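Local structure of putative nucleotide-diphospho-sugar transferase (Desulfovibrio desulfuricans subsp. desulfuricans, 3CGX) at residues Cys6-Val11 and His55-Pro60; Phe39-Leu44 and Ala71-Gln76; Trp196-Leu201 and Ala224-Tyr229. The protein has no established reaction but is probably a nucleotide-diphospho-sugar transferase, built on a mixed sheet flanked by helices and related to the GT-A glycosyltransferases. One frame throughout, in Å; residues are numbered along the deposited sequence.

Overall arrangement
Contacts 1 and 2 belong to the N-terminal half of the fold. Contact 1 pairs the neighbouring parallel strands 5-11 and 53-58 of the mixed sheet, and contact 2 packs helix 29-47 against the end of helix 65-73. Their centres lie about 11 Å apart and their segments alternate along the chain; helix 29-47 lies in the connection between the two strands and packs on them through V40, M43 and L44. Contact 3 comes later, between helix 195-204 and segment 224-229, which includes part of helix 223-226, its centre about 28 Å from that of contact 1. F39 of contact 2 reaches L198 of contact 3, so helix 29-47 bridges sheet and C-terminal helices.

Contact 1. Residues Cys6-Val11 and His55-Pro60; sequences CILFFV and HICYVP
F10 lies against C57 on one face of the sheet. F10 CB and CG stay beside the C57 carbonyl, CG 4.1 Å from C57 O. Further out, F10 CD1 comes within 3.6 Å of C57 CB, and F10 CE1 approaches the same carbon to 3.5 Å. F10 CE1 also meets C57 SG at 4.0 Å, the sulfur standing obliquely to the ring, which touches L108 of strand 105-109 and Q82 as well. On this face, too, the side chains of L8 and H55 lie side by side, with L8 CD2 against H55 CB, while C6 SG sits over the centre of the H55 ring. The backbones pair in parallel: H55, C57 and V59 N-H groups donate to the carbonyls of I7, F9 and V11, and those of F9 and V11 donate back to the carbonyls of H55 and C57. These are the two strands of a beta-alpha-beta crossover, helix 29-47 lying in the connection and covering the other face through M43, L44 and L47. With V11 CG1 opposite the carbonyl carbon (chi1 -59°), V11 CG2 touches I56 CG2 at 3.5 Å. Farther along, V59 N bonds to V11 O at 3.0 Å, and Y58 stacks on F69.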
# COMPACT_ATOMS: atom_id res chain seq x y z
N CYS A 6 -5.49 -7.24 -11.68
CA CYS A 6 -4.25 -6.49 -11.53
C CYS A 6 -4.14 -5.86 -10.14
O CYS A 6 -5.12 -5.38 -9.59
CB CYS A 6 -4.12 -5.40 -12.61
SG CYS A 6 -2.39 -4.76 -12.68
N ILE A 7 -2.94 -5.92 -9.58
CA ILE A 7 -2.60 -5.26 -8.31
C ILE A 7 -1.69 -4.08 -8.60
O ILE A 7 -0.64 -4.24 -9.23
CB ILE A 7 -1.87 -6.17 -7.31
CG1 ILE A 7 -2.69 -7.41 -6.95
CG2 ILE A 7 -1.44 -5.39 -6.07
CD1 ILE A 7 -1.78 -8.59 -6.47
N LEU A 8 -2.14 -2.89 -8.21
CA LEU A 8 -1.33 -1.68 -8.31
C LEU A 8 -0.77 -1.39 -6.93
O LEU A 8 -1.51 -1.11 -5.97
CB LEU A 8 -2.14 -0.51 -8.79
CG LEU A 8 -2.96 -0.72 -10.05
CD1 LEU A 8 -3.87 0.51 -10.36
CD2 LEU A 8 -2.04 -1.12 -11.24
N PHE A 9 0.55 -1.44 -6.86
CA PHE A 9 1.31 -1.36 -5.60
C PHE A 9 2.10 -0.05 -5.54
O PHE A 9 3.04 0.16 -6.26
CB PHE A 9 2.17 -2.62 -5.48
CG PHE A 9 2.97 -2.74 -4.18
CD1 PHE A 9 2.39 -2.46 -2.94
CD2 PHE A 9 4.28 -3.22 -4.19
CE1 PHE A 9 3.11 -2.66 -1.75
CE2 PHE A 9 5.00 -3.39 -2.96
CZ PHE A 9 4.39 -3.07 -1.76
N PHE A 10 1.64 0.85 -4.68
CA PHE A 10 2.16 2.21 -4.58
C PHE A 10 3.29 2.27 -3.58
O PHE A 10 3.15 1.91 -2.40
CB PHE A 10 1.01 3.18 -4.20
CG PHE A 10 0.29 3.77 -5.37
CD1 PHE A 10 -0.06 3.01 -6.48
CD2 PHE A 10 -0.10 5.13 -5.35
CE1 PHE A 10 -0.69 3.59 -7.55
CE2 PHE A 10 -0.79 5.69 -6.41
CZ PHE A 10 -1.07 4.94 -7.51
N VAL A 11 4.45 2.70 -4.09
CA VAL A 11 5.74 2.73 -3.40
C VAL A 11 6.49 4.04 -3.69
O VAL A 11 6.14 4.80 -4.57
CB VAL A 11 6.64 1.51 -3.86
CG1 VAL A 11 5.95 0.14 -3.58
CG2 VAL A 11 7.05 1.62 -5.38
N HIS A 55 1.67 -4.37 -10.89
CA HIS A 55 2.30 -3.14 -11.40
C HIS A 55 2.77 -2.33 -10.24
O HIS A 55 1.97 -1.92 -9.40
CB HIS A 55 1.31 -2.32 -12.19
CG HIS A 55 0.89 -2.97 -13.46
ND1 HIS A 55 0.22 -2.31 -14.45
CD2 HIS A 55 1.05 -4.24 -13.90
CE1 HIS A 55 0.00 -3.14 -15.46
NE2 HIS A 55 0.50 -4.31 -15.14
N ILE A 56 4.08 -2.10 -10.20
CA ILE A 56 4.69 -1.34 -9.15
C ILE A 56 4.74 0.12 -9.57
O ILE A 56 5.42 0.51 -10.54
CB ILE A 56 6.11 -1.88 -8.80
CG1 ILE A 56 6.05 -3.35 -8.35
CG2 ILE A 56 6.79 -0.98 -7.75
CD1 ILE A 56 7.42 -4.04 -8.31
N CYS A 57 3.97 0.93 -8.86
CA CYS A 57 3.75 2.35 -9.22
C CYS A 57 4.43 3.26 -8.22
O CYS A 57 4.02 3.33 -7.06
CB CYS A 57 2.25 2.65 -9.26
SG CYS A 57 1.30 1.63 -10.38
N TYR A 58 5.50 3.94 -8.68
CA TYR A 58 6.35 4.72 -7.82
C TYR A 58 6.18 6.24 -7.90
O TYR A 58 5.88 6.85 -8.94
CB TYR A 58 7.81 4.35 -8.07
CG TYR A 58 8.35 4.60 -9.46
CD1 TYR A 58 8.83 5.84 -9.83
CD2 TYR A 58 8.41 3.57 -10.42
CE1 TYR A 58 9.35 6.03 -11.05
CE2 TYR A 58 8.91 3.78 -11.66
CZ TYR A 58 9.37 5.01 -11.97
OH TYR A 58 9.91 5.24 -13.22
N VAL A 59 6.37 6.83 -6.75
CA VAL A 59 6.30 8.25 -6.60
C VAL A 59 7.32 8.84 -7.58
O VAL A 59 8.51 8.42 -7.58
CB VAL A 59 6.56 8.70 -5.16
CG1 VAL A 59 6.74 10.22 -5.04
CG2 VAL A 59 5.41 8.21 -4.22
N PRO A 60 6.87 9.81 -8.40
CA PRO A 60 7.76 10.37 -9.39
C PRO A 60 8.90 11.14 -8.79
O PRO A 60 8.80 11.73 -7.71
CB PRO A 60 6.85 11.28 -10.21
CG PRO A 60 5.70 11.49 -9.47
CD PRO A 60 5.50 10.34 -8.56

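Contact 2. Residues Phe39-Leu44 and Ala71-Gln76; sequences FVQDML and AWLGPQ
Q41 meets W72 through a single directed bond: W72 NE1 donates to Q41 OE1 over 2.9 Å, with an N-H...O angle of 165°. The acceptor lies almost in the plane of the indole, and the donor lies in the carbonyl plane on a lone pair of OE1, at a C=O...N angle of 124°. The extended chain of Q41 carries its amide up to the indole edge. Farther along the same ring, V40 CG1 presses on W72 CH2 at 3.6 Å, the two side chains crossing at about a right angle. L73 completes the patch. L73 CD2 lies over the face of the W72 ring and also meets L44 CD2 at 3.8 Å and Q41 CG at 4.1 Å, while L73 CD1 reaches V40 CG1. Helix 29-47 thereby packs against the C-terminal part of helix 65-73, the two helices lying in the connections on either side of strand 53-58 in the chain. Beyond this shell, R37 makes a cation-pi contact with the indole, and the ring of Y13 meets it at a steep angle. V40 and L44 are in turn backed by the sheet, V40 on F9 and V11, L44 on L54 and I56. The junction thus joins an apolar seam to one neutral, well-directed bond, which satisfies the indole N-H, probably resists turning of the ring, and should depend little on pH.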
# COMPACT_ATOMS: atom_id res chain seq x y z
N PHE A 39 9.91 -3.28 4.16
CA PHE A 39 8.44 -3.38 4.11
C PHE A 39 8.08 -3.75 2.68
O PHE A 39 7.29 -4.66 2.41
CB PHE A 39 7.73 -2.06 4.39
CG PHE A 39 7.75 -1.59 5.84
CD1 PHE A 39 8.55 -2.18 6.80
CD2 PHE A 39 7.05 -0.45 6.19
CE1 PHE A 39 8.58 -1.68 8.09
CE2 PHE A 39 7.09 0.06 7.50
CZ PHE A 39 7.89 -0.57 8.43
N VAL A 40 8.69 -3.01 1.74
CA VAL A 40 8.36 -3.15 0.33
C VAL A 40 8.77 -4.53 -0.22
O VAL A 40 7.99 -5.25 -0.88
CB VAL A 40 8.93 -1.97 -0.55
CG1 VAL A 40 8.77 -2.27 -2.02
CG2 VAL A 40 8.23 -0.61 -0.19
N GLN A 41 10.01 -4.89 0.05
CA GLN A 41 10.51 -6.22 -0.33
C GLN A 41 9.65 -7.35 0.17
O GLN A 41 9.34 -8.27 -0.56
CB GLN A 41 11.93 -6.45 0.17
CG GLN A 41 12.91 -5.62 -0.57
CD GLN A 41 14.30 -5.67 0.01
OE1 GLN A 41 15.08 -4.77 -0.25
NE2 GLN A 41 14.64 -6.72 0.81
N ASP A 42 9.30 -7.30 1.44
CA ASP A 42 8.49 -8.35 2.01
C ASP A 42 7.11 -8.42 1.39
O ASP A 42 6.62 -9.52 1.08
CB ASP A 42 8.34 -8.20 3.54
CG ASP A 42 9.65 -8.42 4.29
OD1 ASP A 42 10.59 -8.92 3.70
OD2 ASP A 42 9.71 -8.03 5.47
N MSE A 43 6.46 -7.26 1.22
CA MSE A 43 5.12 -7.25 0.60
C MSE A 43 5.16 -7.77 -0.83
O MSE A 43 4.28 -8.55 -1.23
CB MSE A 43 4.49 -5.86 0.67
CG MSE A 43 4.20 -5.36 2.09
SE MSE A 43 3.38 -3.63 2.07
CE MSE A 43 1.60 -4.18 1.43
N LEU A 44 6.18 -7.38 -1.58
CA LEU A 44 6.36 -7.82 -2.98
C LEU A 44 6.48 -9.33 -3.11
O LEU A 44 5.87 -9.95 -3.99
CB LEU A 44 7.55 -7.10 -3.65
CG LEU A 44 7.87 -7.45 -5.11
CD1 LEU A 44 6.72 -6.95 -5.98
CD2 LEU A 44 9.26 -6.88 -5.57
N ALA A 71 17.27 -2.33 -10.32
CA ALA A 71 18.42 -2.80 -9.56
C ALA A 71 18.03 -3.24 -8.15
O ALA A 71 18.67 -4.09 -7.55
CB ALA A 71 19.56 -1.75 -9.53
N TRP A 72 16.97 -2.65 -7.64
CA TRP A 72 16.53 -2.93 -6.26
C TRP A 72 15.61 -4.16 -6.19
O TRP A 72 15.94 -5.15 -5.55
CB TRP A 72 15.83 -1.70 -5.66
CG TRP A 72 15.14 -1.96 -4.32
CD1 TRP A 72 15.50 -2.87 -3.38
CD2 TRP A 72 13.99 -1.29 -3.81
NE1 TRP A 72 14.63 -2.83 -2.31
CE2 TRP A 72 13.70 -1.86 -2.54
CE3 TRP A 72 13.16 -0.28 -4.30
CZ2 TRP A 72 12.64 -1.45 -1.77
CZ3 TRP A 72 12.09 0.13 -3.54
CH2 TRP A 72 11.83 -0.45 -2.28
N LEU A 73 14.48 -4.06 -6.88
CA LEU A 73 13.43 -5.11 -6.88
C LEU A 73 13.52 -6.13 -8.03
O LEU A 73 12.91 -7.18 -7.96
CB LEU A 73 12.05 -4.46 -6.82
CG LEU A 73 11.86 -3.59 -5.58
CD1 LEU A 73 10.58 -2.79 -5.65
CD2 LEU A 73 11.86 -4.47 -4.31
N GLY A 74 14.34 -5.87 -9.03
CA GLY A 74 14.55 -6.83 -10.11
C GLY A 74 14.04 -6.36 -11.44
O GLY A 74 13.00 -5.69 -11.51
N PRO A 75 14.72 -6.76 -12.50
CA PRO A 75 14.36 -6.29 -13.83
C PRO A 75 13.13 -6.96 -14.43
O PRO A 75 12.67 -6.53 -15.49
CB PRO A 75 15.61 -6.61 -14.65
CG PRO A 75 16.15 -7.89 -13.99
CD PRO A 75 15.84 -7.72 -12.54
N GLN A 76 12.59 -7.98 -13.78
CA GLN A 76 11.51 -8.77 -14.38
C GLN A 76 10.15 -8.17 -14.06
O GLN A 76 9.16 -8.55 -14.65
CB GLN A 76 11.56 -10.25 -13.93
CG GLN A 76 11.32 -10.54 -12.44
CD GLN A 76 12.57 -10.50 -11.57
OE1 GLN A 76 13.36 -9.54 -11.58
NE2 GLN A 76 12.75 -11.56 -10.79

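Contact 3. Residues Trp196-Leu201 and Ala224-Tyr229; sequences WDLNVL and ALIRQY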
# COMPACT_ATOMS: atom_id res chain seq x y z
N TRP A 196 5.80 4.51 17.42
CA TRP A 196 4.78 3.84 18.22
C TRP A 196 4.15 2.73 17.37
O TRP A 196 3.97 1.59 17.80
CB TRP A 196 3.71 4.82 18.69
CG TRP A 196 4.17 6.08 19.43
CD1 TRP A 196 4.01 7.37 19.03
CD2 TRP A 196 4.80 6.15 20.71
NE1 TRP A 196 4.51 8.23 19.94
CE2 TRP A 196 4.98 7.52 21.01
CE3 TRP A 196 5.20 5.19 21.64
CZ2 TRP A 196 5.59 7.97 22.21
CZ3 TRP A 196 5.79 5.61 22.80
CH2 TRP A 196 5.97 7.00 23.09
N ASP A 197 3.82 3.05 16.12
CA ASP A 197 3.27 2.08 15.20
C ASP A 197 4.25 0.91 15.00
O ASP A 197 3.83 -0.26 14.89
CB ASP A 197 2.99 2.71 13.82
CG ASP A 197 1.97 3.79 13.84
OD1 ASP A 197 1.06 3.77 14.66
OD2 ASP A 197 2.07 4.65 12.99
N LEU A 198 5.55 1.23 14.93
CA LEU A 198 6.60 0.22 14.74
C LEU A 198 6.68 -0.72 15.96
O LEU A 198 6.87 -1.96 15.84
CB LEU A 198 7.97 0.87 14.49
CG LEU A 198 9.12 -0.00 13.97
CD1 LEU A 198 8.84 -0.34 12.49
CD2 LEU A 198 10.52 0.66 14.08
N ASN A 199 6.56 -0.11 17.14
CA ASN A 199 6.54 -0.88 18.39
C ASN A 199 5.38 -1.90 18.42
O ASN A 199 5.56 -3.07 18.81
CB ASN A 199 6.48 0.05 19.58
CG ASN A 199 6.45 -0.67 20.90
OD1 ASN A 199 5.36 -1.00 21.37
ND2 ASN A 199 7.61 -0.81 21.57
N VAL A 200 4.21 -1.45 18.00
CA VAL A 200 3.01 -2.33 17.95
C VAL A 200 3.20 -3.41 16.89
O VAL A 200 2.90 -4.60 17.15
CB VAL A 200 1.71 -1.55 17.66
CG1 VAL A 200 0.53 -2.52 17.44
CG2 VAL A 200 1.45 -0.50 18.77
N LEU A 201 3.73 -3.02 15.73
CA LEU A 201 4.00 -3.98 14.64
C LEU A 201 4.86 -5.11 15.19
O LEU A 201 4.59 -6.31 14.97
CB LEU A 201 4.71 -3.35 13.44
CG LEU A 201 5.15 -4.21 12.23
CD1 LEU A 201 3.94 -4.76 11.41
CD2 LEU A 201 6.12 -3.44 11.28
N ALA A 224 16.31 -3.51 21.47
CA ALA A 224 16.64 -2.63 22.57
C ALA A 224 16.20 -1.20 22.32
O ALA A 224 16.03 -0.43 23.26
CB ALA A 224 18.17 -2.66 22.86
N LEU A 225 16.12 -0.85 21.05
CA LEU A 225 15.68 0.49 20.63
C LEU A 225 14.13 0.56 20.64
O LEU A 225 13.51 1.43 21.26
CB LEU A 225 16.23 0.81 19.24
CG LEU A 225 15.74 2.12 18.62
CD1 LEU A 225 16.02 3.29 19.55
CD2 LEU A 225 16.40 2.21 17.23
N ILE A 226 13.52 -0.38 19.96
CA ILE A 226 12.05 -0.41 19.81
C ILE A 226 11.29 -0.53 21.12
O ILE A 226 10.29 0.16 21.32
CB ILE A 226 11.59 -1.50 18.81
CG1 ILE A 226 12.15 -1.20 17.44
CG2 ILE A 226 10.05 -1.62 18.76
CD1 ILE A 226 11.99 -2.38 16.49
N ARG A 227 11.82 -1.32 22.03
CA ARG A 227 11.21 -1.52 23.36
C ARG A 227 11.31 -0.32 24.33
O ARG A 227 10.82 -0.39 25.45
CB ARG A 227 11.78 -2.81 24.00
CG ARG A 227 11.37 -4.12 23.28
CD ARG A 227 9.87 -4.28 23.03
NE ARG A 227 9.09 -4.10 24.26
CZ ARG A 227 8.86 -5.06 25.12
NH1 ARG A 227 9.39 -6.25 24.88
NH2 ARG A 227 8.14 -4.85 26.21
N GLN A 228 11.97 0.75 23.89
CA GLN A 228 12.03 2.00 24.64
C GLN A 228 10.84 2.89 24.24
O GLN A 228 10.69 4.00 24.77
CB GLN A 228 13.34 2.73 24.40
CG GLN A 228 14.55 1.99 24.99
CD GLN A 228 15.79 2.80 24.84
OE1 GLN A 228 16.08 3.65 25.68
NE2 GLN A 228 16.55 2.54 23.80
N TYR A 229 10.00 2.39 23.34
CA TYR A 229 8.81 3.14 22.87
C TYR A 229 7.56 2.29 23.00
O TYR A 229 6.71 2.25 22.12
CB TYR A 229 9.03 3.69 21.43
CG TYR A 229 10.18 4.64 21.36
CD1 TYR A 229 10.02 5.99 21.67
CD2 TYR A 229 11.48 4.17 21.13
CE1 TYR A 229 11.06 6.83 21.70
CE2 TYR A 229 12.56 5.04 21.18
CZ TYR A 229 12.33 6.39 21.44
OH TYR A 229 13.36 7.32 21.52
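The carbonyl oxygen of I226 is gripped from both faces of its plane. N199 ND2 donates to I226 O over 2.9 Å with an N-H...O angle of 149°, arriving well above the carbonyl plane and away from the lone pairs. From the opposite face, Y229 N reaches I226 O at 3.0 Å and closes a type I turn. N199 brings its amide to the turn because CG stands opposite its backbone N (chi1 180°), and the acceptor then lies close to the amide plane. The same amide is tied down further: ND2 also donates to D230 OD1, which forms a salt bridge with R227 NE, and N199 OD1 accepts from R203 NH1. With both ends of the group engaged, its rotation is probably fixed. Y229 O lies over the face of this amide, 3.2 Å from N199 CG, a polar approach without a well-directed hydrogen bond to ND2. Y229 O also meets the rim of the W196 indole near its plane, 3.3 Å from W196 CE3. The two aromatic rings form an edge-to-face pair: the edge of Y229 is directed at the face of W196, with the planes at 72° and the centroid of the W196 six-membered ring 6.0 Å from that of the Y229 ring. Below the polar pair the contact becomes apolar. I226 CG2 touches N199 CA at 3.6 Å, and I226 CD1 meets L198 CD2 at 4.1 Å, the side chains of I226 and L198 crossing at about a right angle. L219 of helix 214-221 backs both residues. In this C-terminal part of the fold, a type I turn, I226 to Y229, is pinned to helix 195-204 by an asparagine amide.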